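PDB 5TJJ: transcriptional regulator, IclR family from Alicyclobacillus acidocaldarius subsp. acidocaldarius, which probably binds DNA through a helix-turn-helix domain and regulates transcription, with a C-terminal domain of the GAF clan. Local coordinates for residues A[110-121]-A[133-141]; A[197-208]-A[221-231]. All coordinates share one frame; numbering follows the deposited sequence.

In the fold
Contacts 1 and 2 lie in one antiparallel six-stranded sheet of the C-terminal domain, their centres about 16 Å apart. Along the chain they come in series: 110-121 and 133-141 close contact 1 before 197-208 and 221-231 make contact 2. Contact 1 sets the outermost strand 138-140 on strand 115-122; strand 104-110 stands between that pair and the hairpin of contact 2, strands 204-212 and 218-227. The two contacts nevertheless touch over one face of the sheet, where Y118 and F139 meet W201, F139 meets L200 and V133 meets L225. Such a sheet is consistent with the effector-binding domain of IclR regulators, which belongs to the GAF clan.

Contact 1 of 2, residues A[110-121]-A[133-141]; sequences RLRDDRVIYIGS and VSVGQQFPV
V133 packs its CB and CG1 against CE2 of Y118, with CG1 3.6 Å from that ring atom, and its CG2 reaches CB of S121. V135 lays CG2 alongside CA of G120 as the type II turn S134-Q137 swings the chain round. From the turn G136 N donates to Y118 O on the facing strand, and the amide of Y118 returns a bond to Q137 O (3.1 Å), nearly in line with the carbonyl. G136 has phi 108°, where a CB would jam against the preceding carbonyl O. Q138 brings CG up to CG1 of I117, and its chain crosses L111 at about a right angle, with OE1 3.5 Å from L111 CD1. F139 pairs with V116 through two backbone bonds, V116 N to F139 O (2.7 Å) and F139 N to V116 O (2.8 Å). With CG anti to the carbonyl carbon (chi1 -53°), its ring swings toward Y118 and CE2 stands over the centre of that face, an edge-to-face pair with planes at 55°. A leucine in place of Y118 removes the ring face, which would probably leave the F139 edge without its partner and open a gap beside V133. V141 N donates to D114 O from above the carbonyl plane, while its CG2 nears V116 CG1; the D114 carboxylate itself pairs with R161. These bonds make an antiparallel edge pairing, strand 138-140 closing one side of the sheet in this GAF-clan domain.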
loop_
_atom_site.group_PDB
_atom_site.type_symbol
_atom_site.label_atom_id
_atom_site.label_comp_id
_atom_site.label_asym_id
_atom_site.label_seq_id
_atom_site.Cartn_x
_atom_site.Cartn_y
_atom_site.Cartn_z
ATOM N N ARG A 110 7.166 18.900 -4.739
ATOM C CA ARG A 110 6.931 20.160 -4.079
ATOM C C ARG A 110 7.518 20.188 -2.662
ATOM O O ARG A 110 7.452 19.199 -1.938
ATOM C CB ARG A 110 5.447 20.427 -3.997
ATOM C CG ARG A 110 5.122 21.897 -3.857
ATOM C CD ARG A 110 3.717 22.112 -3.343
ATOM N NE ARG A 110 2.721 21.978 -4.398
ATOM C CZ ARG A 110 2.122 22.993 -5.033
ATOM N NH1 ARG A 110 1.217 22.705 -5.972
ATOM N NH2 ARG A 110 2.415 24.283 -4.759
ATOM N N LEU A 111 8.111 21.324 -2.292
ATOM C CA LEU A 111 8.499 21.594 -0.904
ATOM C C LEU A 111 7.666 22.726 -0.343
ATOM O O LEU A 111 6.886 23.364 -1.057
ATOM C CB LEU A 111 9.981 21.950 -0.803
ATOM C CG LEU A 111 10.949 20.869 -1.269
ATOM C CD1 LEU A 111 12.360 21.412 -1.277
ATOM C CD2 LEU A 111 10.853 19.630 -0.409
ATOM N N ARG A 112 7.833 22.963 0.947
ATOM C CA ARG A 112 7.330 24.174 1.567
ATOM C C ARG A 112 8.129 25.403 1.079
ATOM O O ARG A 112 9.236 25.291 0.565
ATOM C CB ARG A 112 7.340 24.054 3.105
ATOM C CG ARG A 112 6.434 22.944 3.639
ATOM C CD ARG A 112 6.506 22.770 5.157
ATOM N NE ARG A 112 5.346 23.335 5.873
ATOM C CZ ARG A 112 5.274 24.548 6.451
ATOM N NH1 ARG A 112 6.302 25.412 6.401
ATOM N NH2 ARG A 112 4.150 24.905 7.084
ATOM N N ASP A 113 7.510 26.565 1.208
ATOM C CA ASP A 113 8.110 27.854 0.945
ATOM C C ASP A 113 8.438 28.091 -0.536
ATOM O O ASP A 113 9.501 28.592 -0.891
ATOM C CB ASP A 113 9.288 28.079 1.912
ATOM C CG ASP A 113 8.823 28.136 3.389
ATOM O OD1 ASP A 113 7.589 28.024 3.666
ATOM O OD2 ASP A 113 9.697 28.310 4.272
ATOM N N ASP A 114 7.458 27.764 -1.376
ATOM C CA ASP A 114 7.469 28.049 -2.815
ATOM C C ASP A 114 8.675 27.470 -3.568
ATOM O O ASP A 114 9.129 28.054 -4.536
ATOM C CB ASP A 114 7.326 29.554 -3.057
ATOM C CG ASP A 114 6.019 30.132 -2.480
ATOM O OD1 ASP A 114 4.948 29.484 -2.574
ATOM O OD2 ASP A 114 6.052 31.259 -1.942
ATOM N N ARG A 115 9.184 26.333 -3.105
ATOM C CA ARG A 115 10.275 25.653 -3.777
ATOM C C ARG A 115 9.786 24.319 -4.311
ATOM O O ARG A 115 8.819 23.726 -3.808
ATOM C CB ARG A 115 11.479 25.366 -2.852
ATOM C CG ARG A 115 12.047 26.508 -2.028
ATOM C CD ARG A 115 12.698 27.584 -2.871
ATOM N NE ARG A 115 14.045 27.210 -3.320
ATOM C CZ ARG A 115 14.862 28.008 -4.022
ATOM N NH1 ARG A 115 14.479 29.252 -4.361
ATOM N NH2 ARG A 115 16.069 27.561 -4.390
ATOM N N VAL A 116 10.510 23.835 -5.313
ATOM C CA VAL A 116 10.386 22.462 -5.809
ATOM C C VAL A 116 11.767 21.861 -5.865
ATOM O O VAL A 116 12.748 22.612 -5.916
ATOM C CB VAL A 116 9.720 22.392 -7.197
ATOM C CG1 VAL A 116 8.285 22.912 -7.118
ATOM C CG2 VAL A 116 10.475 23.164 -8.243
ATOM N N ILE A 117 11.839 20.527 -5.899
ATOM C CA ILE A 117 13.121 19.822 -5.935
ATOM C C ILE A 117 13.106 18.600 -6.879
ATOM O O ILE A 117 12.129 17.843 -6.927
ATOM C CB ILE A 117 13.570 19.460 -4.502
ATOM C CG1 ILE A 117 14.994 18.929 -4.469
ATOM C CG2 ILE A 117 12.639 18.453 -3.856
ATOM C CD1 ILE A 117 15.496 18.617 -3.062
ATOM N N TYR A 118 14.182 18.435 -7.653
ATOM C CA TYR A 118 14.425 17.185 -8.374
ATOM C C TYR A 118 14.741 16.064 -7.373
ATOM O O TYR A 118 15.651 16.197 -6.557
ATOM C CB TYR A 118 15.597 17.330 -9.337
ATOM C CG TYR A 118 15.366 18.163 -10.577
ATOM C CD1 TYR A 118 14.096 18.634 -10.928
ATOM C CD2 TYR A 118 16.434 18.462 -11.429
ATOM C CE1 TYR A 118 13.896 19.381 -12.074
ATOM C CE2 TYR A 118 16.247 19.206 -12.595
ATOM C CZ TYR A 118 14.965 19.665 -12.919
ATOM O OH TYR A 118 14.726 20.423 -14.072
ATOM N N ILE A 119 13.967 14.984 -7.417
ATOM C CA ILE A 119 14.199 13.817 -6.550
ATOM C C ILE A 119 14.640 12.552 -7.301
ATOM O O ILE A 119 14.957 11.562 -6.691
ATOM C CB ILE A 119 12.992 13.545 -5.633
ATOM C CG1 ILE A 119 11.733 13.239 -6.422
ATOM C CG2 ILE A 119 12.712 14.746 -4.735
ATOM C CD1 ILE A 119 10.668 12.527 -5.591
ATOM N N GLY A 120 14.704 12.594 -8.620
ATOM C CA GLY A 120 15.188 11.453 -9.393
ATOM C C GLY A 120 15.224 11.816 -10.862
ATOM O O GLY A 120 14.532 12.729 -11.267
ATOM N N SER A 121 16.069 11.134 -11.631
ATOM C CA SER A 121 16.121 11.284 -13.077
ATOM C C SER A 121 16.440 9.964 -13.738
ATOM O O SER A 121 16.873 9.035 -13.099
ATOM C CB SER A 121 17.184 12.308 -13.500
ATOM O OG SER A 121 18.472 11.787 -13.240
ATOM N N VAL A 133 21.022 16.105 -14.896
ATOM C CA VAL A 133 20.526 17.056 -13.905
ATOM C C VAL A 133 21.013 16.653 -12.538
ATOM O O VAL A 133 21.310 15.494 -12.288
ATOM C CB VAL A 133 18.971 17.114 -13.815
ATOM C CG1 VAL A 133 18.370 17.620 -15.096
ATOM C CG2 VAL A 133 18.358 15.777 -13.440
ATOM N N SER A 134 21.042 17.600 -11.623
ATOM C CA SER A 134 21.448 17.287 -10.260
ATOM C C SER A 134 20.219 16.976 -9.400
ATOM O O SER A 134 19.411 17.872 -9.071
ATOM C CB SER A 134 22.258 18.449 -9.700
ATOM O OG SER A 134 23.121 18.948 -10.718
ATOM N N VAL A 135 20.073 15.701 -9.059
ATOM C CA VAL A 135 19.178 15.297 -7.986
ATOM C C VAL A 135 19.521 16.135 -6.734
ATOM O O VAL A 135 20.685 16.189 -6.284
ATOM C CB VAL A 135 19.236 13.762 -7.736
ATOM C CG1 VAL A 135 18.457 13.349 -6.505
ATOM C CG2 VAL A 135 18.665 13.018 -8.948
ATOM N N GLY A 136 18.507 16.829 -6.223
ATOM C CA GLY A 136 18.665 17.738 -5.096
ATOM C C GLY A 136 18.568 19.214 -5.436
ATOM O O GLY A 136 18.356 20.027 -4.543
ATOM N N GLN A 137 18.698 19.575 -6.709
ATOM C CA GLN A 137 18.544 20.968 -7.088
ATOM C C GLN A 137 17.119 21.441 -6.829
ATOM O O GLN A 137 16.156 20.766 -7.206
ATOM C CB GLN A 137 18.898 21.201 -8.552
ATOM C CG GLN A 137 19.304 22.649 -8.839
ATOM C CD GLN A 137 19.595 22.924 -10.314
ATOM O OE1 GLN A 137 19.509 22.030 -11.172
ATOM N NE2 GLN A 137 19.935 24.171 -10.618
ATOM N N GLN A 138 17.015 22.600 -6.190
ATOM C CA GLN A 138 15.760 23.226 -5.872
ATOM C C GLN A 138 15.529 24.420 -6.770
ATOM O O GLN A 138 16.475 25.080 -7.189
ATOM C CB GLN A 138 15.734 23.697 -4.429
ATOM C CG GLN A 138 16.144 22.653 -3.404
ATOM C CD GLN A 138 15.857 23.103 -1.982
ATOM O OE1 GLN A 138 14.886 23.819 -1.719
ATOM N NE2 GLN A 138 16.698 22.689 -1.061
ATOM N N PHE A 139 14.258 24.691 -7.043
ATOM C CA PHE A 139 13.835 25.783 -7.909
ATOM C C PHE A 139 12.602 26.463 -7.327
ATOM O O PHE A 139 11.904 25.879 -6.493
ATOM C CB PHE A 139 13.408 25.244 -9.265
ATOM C CG PHE A 139 14.418 24.378 -9.921
ATOM C CD1 PHE A 139 15.391 24.924 -10.725
ATOM C CD2 PHE A 139 14.375 23.001 -9.754
ATOM C CE1 PHE A 139 16.325 24.119 -11.355
ATOM C CE2 PHE A 139 15.293 22.187 -10.385
ATOM C CZ PHE A 139 16.275 22.746 -11.186
ATOM N N PRO A 140 12.309 27.683 -7.795
ATOM C CA PRO A 140 11.036 28.273 -7.422
ATOM C C PRO A 140 9.885 27.530 -8.090
ATOM O O PRO A 140 10.030 27.033 -9.223
ATOM C CB PRO A 140 11.138 29.695 -7.965
ATOM C CG PRO A 140 12.030 29.548 -9.145
ATOM C CD PRO A 140 13.075 28.567 -8.695
ATOM N N VAL A 141 8.772 27.456 -7.364
ATOM C CA VAL A 141 7.553 26.799 -7.808
ATOM C C VAL A 141 6.961 27.352 -9.111
ATOM O O VAL A 141 6.239 26.625 -9.781
ATOM C CB VAL A 141 6.455 26.802 -6.701
ATOM C CG1 VAL A 141 5.928 28.224 -6.422
ATOM C CG2 VAL A 141 5.314 25.826 -7.040
#

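Contact 2 of 2, residues A[197-208]-A[221-231]; sequences HGELWPGISAVA and VLSCLTMTSVI
S205 OG is gripped by two polar groups: T228 OG1 at 2.7 Å and, in its own segment, H197 ND1 at 3.0 Å. The second bond is almost straight (173°), and the oxygen lies in the imidazole plane at the ring's edge. S205 OG stands anti to the carbonyl carbon (chi1 -55°), which turns it to T228, and I231 CD1 packs 3.5 Å from S205 OG. T228 OG1 also holds a water, which G203 N reaches weakly, while T228 N donates to G203 O (2.7 Å) from above the carbonyl plane. Strands 204-212 and 218-227 form an antiparallel beta hairpin here, with S205-T226 and V207-C224 as hydrogen-bonded pairs. S205 N meets T226 O nearly head-on at 2.7 Å. Further along, V207 O accepts twice: C224 N lies nearly in line with the V207 carbonyl (2.8 Å from its O), and S223 OG approaches from above its carbonyl plane (3.2 Å). On the face carrying A206 and A208, L225 CD2 meets A206 CB, and V221 CG1 touches A208 CB; helix 144-151 packs over A208 and V221. The face with V207 and C224 is covered by helices 233-253 and 86-101.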
loop_
_atom_site.group_PDB
_atom_site.type_symbol
_atom_site.label_atom_id
_atom_site.label_comp_id
_atom_site.label_asym_id
_atom_site.label_seq_id
_atom_site.Cartn_x
_atom_site.Cartn_y
_atom_site.Cartn_z
ATOM N N HIS A 197 10.295 26.714 -23.278
ATOM C CA HIS A 197 11.443 26.763 -24.200
ATOM C C HIS A 197 12.444 27.797 -23.705
ATOM O O HIS A 197 12.312 28.995 -23.936
ATOM C CB HIS A 197 11.003 27.123 -25.629
ATOM C CG HIS A 197 10.081 26.121 -26.258
ATOM N ND1 HIS A 197 10.442 24.807 -26.481
ATOM C CD2 HIS A 197 8.816 26.251 -26.731
ATOM C CE1 HIS A 197 9.436 24.170 -27.048
ATOM N NE2 HIS A 197 8.439 25.025 -27.218
ATOM N N GLY A 198 13.454 27.318 -23.012
ATOM C CA GLY A 198 14.513 28.169 -22.541
ATOM C C GLY A 198 14.109 29.134 -21.458
ATOM O O GLY A 198 14.658 30.219 -21.396
ATOM N N GLU A 199 13.195 28.733 -20.579
ATOM C CA GLU A 199 12.716 29.616 -19.511
ATOM C C GLU A 199 13.632 29.606 -18.298
ATOM O O GLU A 199 13.798 30.641 -17.672
ATOM C CB GLU A 199 11.272 29.309 -19.136
ATOM C CG GLU A 199 10.289 29.779 -20.208
ATOM C CD GLU A 199 8.836 29.391 -19.928
ATOM O OE1 GLU A 199 8.364 29.540 -18.768
ATOM O OE2 GLU A 199 8.146 28.940 -20.876
ATOM N N LEU A 200 14.253 28.474 -17.980
ATOM C CA LEU A 200 15.347 28.464 -16.986
ATOM C C LEU A 200 16.748 28.371 -17.577
ATOM O O LEU A 200 17.658 28.995 -17.063
ATOM C CB LEU A 200 15.197 27.314 -15.996
ATOM C CG LEU A 200 14.057 27.420 -15.003
ATOM C CD1 LEU A 200 14.144 26.208 -14.088
ATOM C CD2 LEU A 200 14.060 28.716 -14.205
ATOM N N TRP A 201 16.933 27.561 -18.615
ATOM C CA TRP A 201 18.262 27.331 -19.186
ATOM C C TRP A 201 18.239 27.636 -20.666
ATOM O O TRP A 201 17.443 27.060 -21.389
ATOM C CB TRP A 201 18.651 25.877 -19.000
ATOM C CG TRP A 201 18.797 25.468 -17.594
ATOM C CD1 TRP A 201 19.738 25.896 -16.730
ATOM C CD2 TRP A 201 17.995 24.527 -16.891
ATOM N NE1 TRP A 201 19.565 25.300 -15.517
ATOM C CE2 TRP A 201 18.506 24.443 -15.589
ATOM C CE3 TRP A 201 16.884 23.750 -17.230
ATOM C CZ2 TRP A 201 17.968 23.596 -14.621
ATOM C CZ3 TRP A 201 16.329 22.904 -16.256
ATOM C CH2 TRP A 201 16.885 22.832 -14.972
ATOM N N PRO A 202 19.117 28.530 -21.136
ATOM C CA PRO A 202 19.144 28.731 -22.587
ATOM C C PRO A 202 19.405 27.401 -23.296
ATOM O O PRO A 202 20.211 26.612 -22.811
ATOM C CB PRO A 202 20.294 29.698 -22.800
ATOM C CG PRO A 202 20.619 30.245 -21.468
ATOM C CD PRO A 202 20.219 29.217 -20.464
ATOM N N GLY A 203 18.655 27.138 -24.366
ATOM C CA GLY A 203 18.798 25.910 -25.165
ATOM C C GLY A 203 18.019 24.684 -24.734
ATOM O O GLY A 203 17.967 23.713 -25.479
ATOM N N ILE A 204 17.385 24.732 -23.559
ATOM C CA ILE A 204 16.738 23.566 -22.973
ATOM C C ILE A 204 15.214 23.718 -22.960
ATOM O O ILE A 204 14.684 24.711 -22.476
ATOM C CB ILE A 204 17.229 23.340 -21.542
ATOM C CG1 ILE A 204 18.740 23.168 -21.524
ATOM C CG2 ILE A 204 16.513 22.148 -20.878
ATOM C CD1 ILE A 204 19.225 21.913 -22.189
ATOM N N SER A 205 14.522 22.719 -23.499
ATOM C CA SER A 205 13.069 22.689 -23.426
ATOM C C SER A 205 12.573 21.649 -22.422
ATOM O O SER A 205 13.283 20.725 -22.042
ATOM C CB SER A 205 12.465 22.446 -24.800
ATOM O OG SER A 205 12.949 23.418 -25.729
ATOM N N ALA A 206 11.350 21.868 -21.958
ATOM C CA ALA A 206 10.708 21.030 -20.933
ATOM C C ALA A 206 9.241 20.796 -21.277
ATOM O O ALA A 206 8.555 21.686 -21.729
ATOM C CB ALA A 206 10.848 21.654 -19.557
ATOM N N VAL A 207 8.807 19.569 -21.076
ATOM C CA VAL A 207 7.429 19.134 -21.167
ATOM C C VAL A 207 7.139 18.465 -19.829
ATOM O O VAL A 207 7.921 17.608 -19.381
ATOM C CB VAL A 207 7.288 18.088 -22.268
ATOM C CG1 VAL A 207 5.842 17.657 -22.410
ATOM C CG2 VAL A 207 7.858 18.626 -23.574
ATOM N N ALA A 208 6.011 18.834 -19.217
ATOM C CA ALA A 208 5.693 18.427 -17.877
ATOM C C ALA A 208 4.225 18.093 -17.706
ATOM O O ALA A 208 3.359 18.659 -18.341
ATOM C CB ALA A 208 6.068 19.531 -16.932
ATOM N N VAL A 221 5.532 16.123 -10.078
ATOM C CA VAL A 221 5.436 16.396 -11.511
ATOM C C VAL A 221 6.445 15.531 -12.236
ATOM O O VAL A 221 7.522 15.315 -11.724
ATOM C CB VAL A 221 5.659 17.873 -11.796
ATOM C CG1 VAL A 221 5.861 18.147 -13.290
ATOM C CG2 VAL A 221 4.476 18.697 -11.261
ATOM N N LEU A 222 6.053 14.994 -13.388
ATOM C CA LEU A 222 6.942 14.266 -14.256
ATOM C C LEU A 222 7.266 15.186 -15.396
ATOM O O LEU A 222 6.368 15.739 -16.003
ATOM C CB LEU A 222 6.299 12.997 -14.847
ATOM C CG LEU A 222 5.590 12.018 -13.943
ATOM C CD1 LEU A 222 5.216 10.796 -14.748
ATOM C CD2 LEU A 222 6.490 11.605 -12.801
ATOM N N SER A 223 8.551 15.280 -15.725
ATOM C CA SER A 223 9.026 16.204 -16.745
ATOM C C SER A 223 10.094 15.591 -17.652
ATOM O O SER A 223 10.816 14.702 -17.243
ATOM C CB SER A 223 9.570 17.426 -16.054
ATOM O OG SER A 223 9.927 18.383 -17.015
ATOM N N CYS A 224 10.178 16.080 -18.882
ATOM C CA CYS A 224 11.176 15.636 -19.877
ATOM C C CYS A 224 11.987 16.843 -20.307
ATOM O O CYS A 224 11.417 17.882 -20.666
ATOM C CB CYS A 224 10.497 15.068 -21.126
ATOM S SG CYS A 224 10.267 13.300 -21.057
ATOM N N LEU A 225 13.303 16.703 -20.302
ATOM C CA LEU A 225 14.196 17.744 -20.808
ATOM C C LEU A 225 14.781 17.318 -22.141
ATOM O O LEU A 225 15.150 16.160 -22.315
ATOM C CB LEU A 225 15.320 18.055 -19.807
ATOM C CG LEU A 225 14.854 18.421 -18.386
ATOM C CD1 LEU A 225 16.052 18.754 -17.506
ATOM C CD2 LEU A 225 13.865 19.574 -18.390
ATOM N N THR A 226 14.843 18.261 -23.071
ATOM C CA THR A 226 15.568 18.095 -24.313
ATOM C C THR A 226 16.137 19.444 -24.770
ATOM O O THR A 226 15.800 20.496 -24.218
ATOM C CB THR A 226 14.692 17.435 -25.411
ATOM O OG1 THR A 226 15.510 17.130 -26.543
ATOM C CG2 THR A 226 13.508 18.297 -25.864
HETATM N N MSE A 227 16.986 19.397 -25.781
HETATM C CA MSE A 227 17.547 20.590 -26.386
HETATM C C MSE A 227 16.533 21.164 -27.328
HETATM O O MSE A 227 15.964 20.451 -28.145
HETATM C CB MSE A 227 18.784 20.269 -27.198
HETATM C CG MSE A 227 19.848 19.694 -26.275
HETATM SE SE MSE A 227 21.616 19.685 -27.154
HETATM C CE MSE A 227 21.521 18.047 -28.273
ATOM N N THR A 228 16.305 22.463 -27.219
ATOM C CA THR A 228 15.333 23.159 -28.056
ATOM C C THR A 228 15.711 23.103 -29.521
ATOM O O THR A 228 14.849 22.933 -30.360
ATOM C CB THR A 228 15.241 24.644 -27.676
ATOM O OG1 THR A 228 15.244 24.775 -26.257
ATOM C CG2 THR A 228 13.982 25.268 -28.225
ATOM N N SER A 229 17.003 23.253 -29.810
ATOM C CA SER A 229 17.454 23.437 -31.172
ATOM C C SER A 229 17.311 22.188 -32.039
ATOM O O SER A 229 17.466 22.280 -33.254
ATOM C CB SER A 229 18.908 23.919 -31.186
ATOM O OG SER A 229 19.792 22.932 -30.692
ATOM N N VAL A 230 17.064 21.023 -31.431
ATOM C CA VAL A 230 16.899 19.787 -32.188
ATOM C C VAL A 230 15.535 19.133 -32.029
ATOM O O VAL A 230 15.314 18.088 -32.594
ATOM C CB VAL A 230 18.024 18.738 -31.900
ATOM C CG1 VAL A 230 19.409 19.311 -32.213
ATOM C CG2 VAL A 230 17.934 18.167 -30.491
ATOM N N ILE A 231 14.625 19.743 -31.293
ATOM C CA ILE A 231 13.233 19.320 -31.276
ATOM C C ILE A 231 12.625 19.344 -32.687
ATOM O O ILE A 231 12.835 20.285 -33.439
ATOM C CB ILE A 231 12.383 20.235 -30.354
ATOM C CG1 ILE A 231 12.657 19.906 -28.906
ATOM C CG2 ILE A 231 10.880 20.076 -30.621
ATOM C CD1 ILE A 231 11.945 20.836 -27.936
HETATM O O HOH W 1 15.898 27.306 -25.578
#